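Local atomic coordinates of DNA photolyase (Agrobacterium tumefaciens, PDB entry 4U63), a protein that probably uses light energy, gathered by a methenyltetrahydrofolate antenna and passed to FAD, to split cyclobutane pyrimidine dimers in ultraviolet-damaged DNA. Residues Asp98-Arg101 / Ile102-Leu106. Sequence-based numbering, arbitrary orientation.
Sequences DAER and ILRDL. With SO4 (sulfate ion), chain O.
The first turns of helix 99-110, which follows the edge strand 93-96 of the parallel sheet, bring Asp-98 to Arg-101 against Ile-102 to Asp-105 through i-to-i+4 bonds and two salt bridges. Asp-98 is the N-cap: its OD2 accepts from Arg-101 N at 2.9 Å, while its carbonyl oxygen takes the NH of Ile-102, the first of five successive helical bonds.

On one flank Glu-100 and Arg-104 run side by side. With CG of Glu-100 anti to its own nitrogen (chi1 -174°) and the chain extended beyond it, OE2 arrives at the guanidinium edge and receives both NE (2.9 Å) and NH2 (3.0 Å) of Arg-104. The oxygen lies almost in the guanidinium plane, although the carboxylate itself is turned 47° from it. NH2 is shared with Asp-139, so the arginine is held between two acids.

Arg-101 folds differently: two successive kinks in its chain, the first at chi2 (-87°), fold the guanidinium back beside the helix, one face lying over CG1 of Ile-102, 3.7 Å from its NH2. NH1 of Arg-101 gives a nearly straight bond to OD2 of Asp-105 (3.1 Å), meeting that oxygen from above the carboxylate plane. At another part of the edge, NE and NH2 of Arg-101 converge on O4 of a sulfate, probably from the crystallisation liquor; NH2 comes to 2.6 Å from O4, and the backbone N of Asp-98 adds a third bond to that oxygen.

Ile-102 and Leu-103 turn their hydrocarbon ends to the sheet, touching Ile-58 and Ile-28 respectively, and Leu-103 also meets Leu-132 of helix 123-138. The result is a capped amphipathic helix, salt-bridged on its polar side and packed on the parallel sheet of the Rossmann-like α/β domain of photolyases.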
ATOM      1  N   ASP A  98      -8.129  15.406 -18.553  1.00 30.88           N
ATOM      2  CA  ASP A  98      -6.901  16.178 -18.385  1.00 31.58           C
ATOM      3  C   ASP A  98      -7.027  17.130 -17.201  1.00 30.87           C
ATOM      4  O   ASP A  98      -7.941  17.962 -17.163  1.00 34.45           O
ATOM      5  CB  ASP A  98      -6.612  16.961 -19.665  1.00 34.99           C
ATOM      6  CG  ASP A  98      -5.326  17.757 -19.598  1.00 34.09           C
ATOM      7  OD1 ASP A  98      -4.242  17.147 -19.636  1.00 36.72           O
ATOM      8  OD2 ASP A  98      -5.403  19.001 -19.533  1.00 36.49           O
ATOM      9  N   ALA A  99      -6.107  17.006 -16.248  1.00 29.78           N
ATOM     10  CA  ALA A  99      -6.166  17.785 -15.006  1.00 30.10           C
ATOM     11  C   ALA A  99      -6.093  19.285 -15.278  1.00 29.52           C
ATOM     12  O   ALA A  99      -6.849  20.056 -14.695  1.00 28.68           O
ATOM     13  CB  ALA A  99      -5.054  17.367 -14.058  1.00 30.77           C
ATOM     14  N   GLU A 100      -5.190  19.695 -16.167  1.00 28.56           N
ATOM     15  CA  GLU A 100      -5.045  21.115 -16.480  1.00 30.46           C
ATOM     16  C   GLU A 100      -6.339  21.697 -17.045  1.00 27.78           C
ATOM     17  O   GLU A 100      -6.783  22.750 -16.605  1.00 31.28           O
ATOM     18  CB  GLU A 100      -3.892  21.365 -17.448  1.00 33.77           C
ATOM     19  CG  GLU A 100      -3.635  22.848 -17.661  1.00 36.02           C
ATOM     20  CD  GLU A 100      -2.606  23.153 -18.740  1.00 39.36           C
ATOM     21  OE1 GLU A 100      -2.062  22.231 -19.369  1.00 37.14           O
ATOM     22  OE2 GLU A 100      -2.354  24.348 -18.961  1.00 36.54           O
ATOM     23  N   ARG A 101      -6.926  21.005 -18.022  1.00 29.32           N
ATOM     24  CA  ARG A 101      -8.178  21.444 -18.648  1.00 31.79           C
ATOM     25  C   ARG A 101      -9.312  21.509 -17.612  1.00 29.45           C
ATOM     26  O   ARG A 101     -10.068  22.481 -17.575  1.00 30.62           O
ATOM     27  CB  ARG A 101      -8.536  20.505 -19.814  1.00 37.67           C
ATOM     28  CG  ARG A 101      -9.544  21.045 -20.821  1.00 45.47           C
ATOM     29  CD  ARG A 101     -10.986  20.780 -20.424  1.00 56.16           C
ATOM     30  NE  ARG A 101     -11.255  19.353 -20.199  1.00 64.98           N
ATOM     31  CZ  ARG A 101     -12.246  18.861 -19.446  1.00 63.80           C
ATOM     32  NH1 ARG A 101     -13.103  19.667 -18.807  1.00 63.45           N
ATOM     33  NH2 ARG A 101     -12.380  17.543 -19.323  1.00 55.61           N
ATOM     34  N   ILE A 102      -9.415  20.486 -16.770  1.00 28.90           N
ATOM     35  CA  ILE A 102     -10.460  20.446 -15.731  1.00 28.74           C
ATOM     36  C   ILE A 102     -10.288  21.589 -14.731  1.00 29.07           C
ATOM     37  O   ILE A 102     -11.255  22.278 -14.388  1.00 27.79           O
ATOM     38  CB  ILE A 102     -10.483  19.082 -15.007  1.00 28.82           C
ATOM     39  CG1 ILE A 102     -11.083  18.028 -15.933  1.00 28.96           C
ATOM     40  CG2 ILE A 102     -11.280  19.142 -13.707  1.00 28.83           C
ATOM     41  CD1 ILE A 102     -10.697  16.621 -15.563  1.00 31.72           C
ATOM     42  N   LEU A 103      -9.060  21.785 -14.267  1.00 27.75           N
ATOM     43  CA  LEU A 103      -8.786  22.841 -13.295  1.00 27.34           C
ATOM     44  C   LEU A 103      -9.032  24.230 -13.885  1.00 26.35           C
ATOM     45  O   LEU A 103      -9.633  25.073 -13.235  1.00 30.52           O
ATOM     46  CB  LEU A 103      -7.374  22.711 -12.732  1.00 26.81           C
ATOM     47  CG  LEU A 103      -7.158  21.507 -11.806  1.00 27.24           C
ATOM     48  CD1 LEU A 103      -5.683  21.340 -11.513  1.00 29.93           C
ATOM     49  CD2 LEU A 103      -7.939  21.631 -10.497  1.00 26.73           C
ATOM     50  N   ARG A 104      -8.585  24.459 -15.119  1.00 27.92           N
ATOM     51  CA  ARG A 104      -8.841  25.736 -15.794  1.00 29.37           C
ATOM     52  C   ARG A 104     -10.334  26.012 -15.965  1.00 30.77           C
ATOM     53  O   ARG A 104     -10.782  27.144 -15.782  1.00 33.64           O
ATOM     54  CB  ARG A 104      -8.142  25.783 -17.151  1.00 30.26           C
ATOM     55  CG  ARG A 104      -6.654  26.012 -17.059  1.00 34.49           C
ATOM     56  CD  ARG A 104      -6.043  26.011 -18.448  1.00 38.24           C
ATOM     57  NE  ARG A 104      -4.585  26.131 -18.429  1.00 38.67           N
ATOM     58  CZ  ARG A 104      -3.912  27.268 -18.231  1.00 41.50           C
ATOM     59  NH1 ARG A 104      -4.551  28.419 -18.017  1.00 37.06           N
ATOM     60  NH2 ARG A 104      -2.579  27.255 -18.244  1.00 42.53           N
ATOM     61  N   ASP A 105     -11.095  24.976 -16.314  1.00 33.26           N
ATOM     62  CA  ASP A 105     -12.541  25.104 -16.451  1.00 36.38           C
ATOM     63  C   ASP A 105     -13.203  25.421 -15.101  1.00 31.34           C
ATOM     64  O   ASP A 105     -14.076  26.286 -15.037  1.00 31.21           O
ATOM     65  CB  ASP A 105     -13.146  23.844 -17.076  1.00 38.49           C
ATOM     66  CG  ASP A 105     -12.807  23.694 -18.559  1.00 45.38           C
ATOM     67  OD1 ASP A 105     -12.020  24.504 -19.115  1.00 51.62           O
ATOM     68  OD2 ASP A 105     -13.335  22.746 -19.179  1.00 50.75           O
ATOM     69  N   LEU A 106     -12.785  24.738 -14.032  1.00 31.59           N
ATOM     70  CA  LEU A 106     -13.292  25.041 -12.674  1.00 31.34           C
ATOM     71  C   LEU A 106     -12.945  26.460 -12.236  1.00 32.52           C
ATOM     72  O   LEU A 106     -13.774  27.159 -11.658  1.00 34.02           O
ATOM     73  CB  LEU A 106     -12.757  24.051 -11.634  1.00 31.93           C
ATOM     74  CG  LEU A 106     -13.423  22.680 -11.602  1.00 34.13           C
ATOM     75  CD1 LEU A 106     -12.635  21.734 -10.708  1.00 32.73           C
ATOM     76  CD2 LEU A 106     -14.865  22.779 -11.122  1.00 32.61           C
TER
HETATM   77  S   SO4 O1014      -9.878  16.096 -21.960  0.50 40.81           S
HETATM   78  O1  SO4 O1014      -8.976  17.165 -22.443  0.50 41.03           O
HETATM   79  O2  SO4 O1014     -11.015  15.936 -22.893  0.50 42.54           O
HETATM   80  O3  SO4 O1014      -9.137  14.821 -21.881  0.50 43.34           O
HETATM   81  O4  SO4 O1014     -10.370  16.447 -20.613  0.50 40.10           O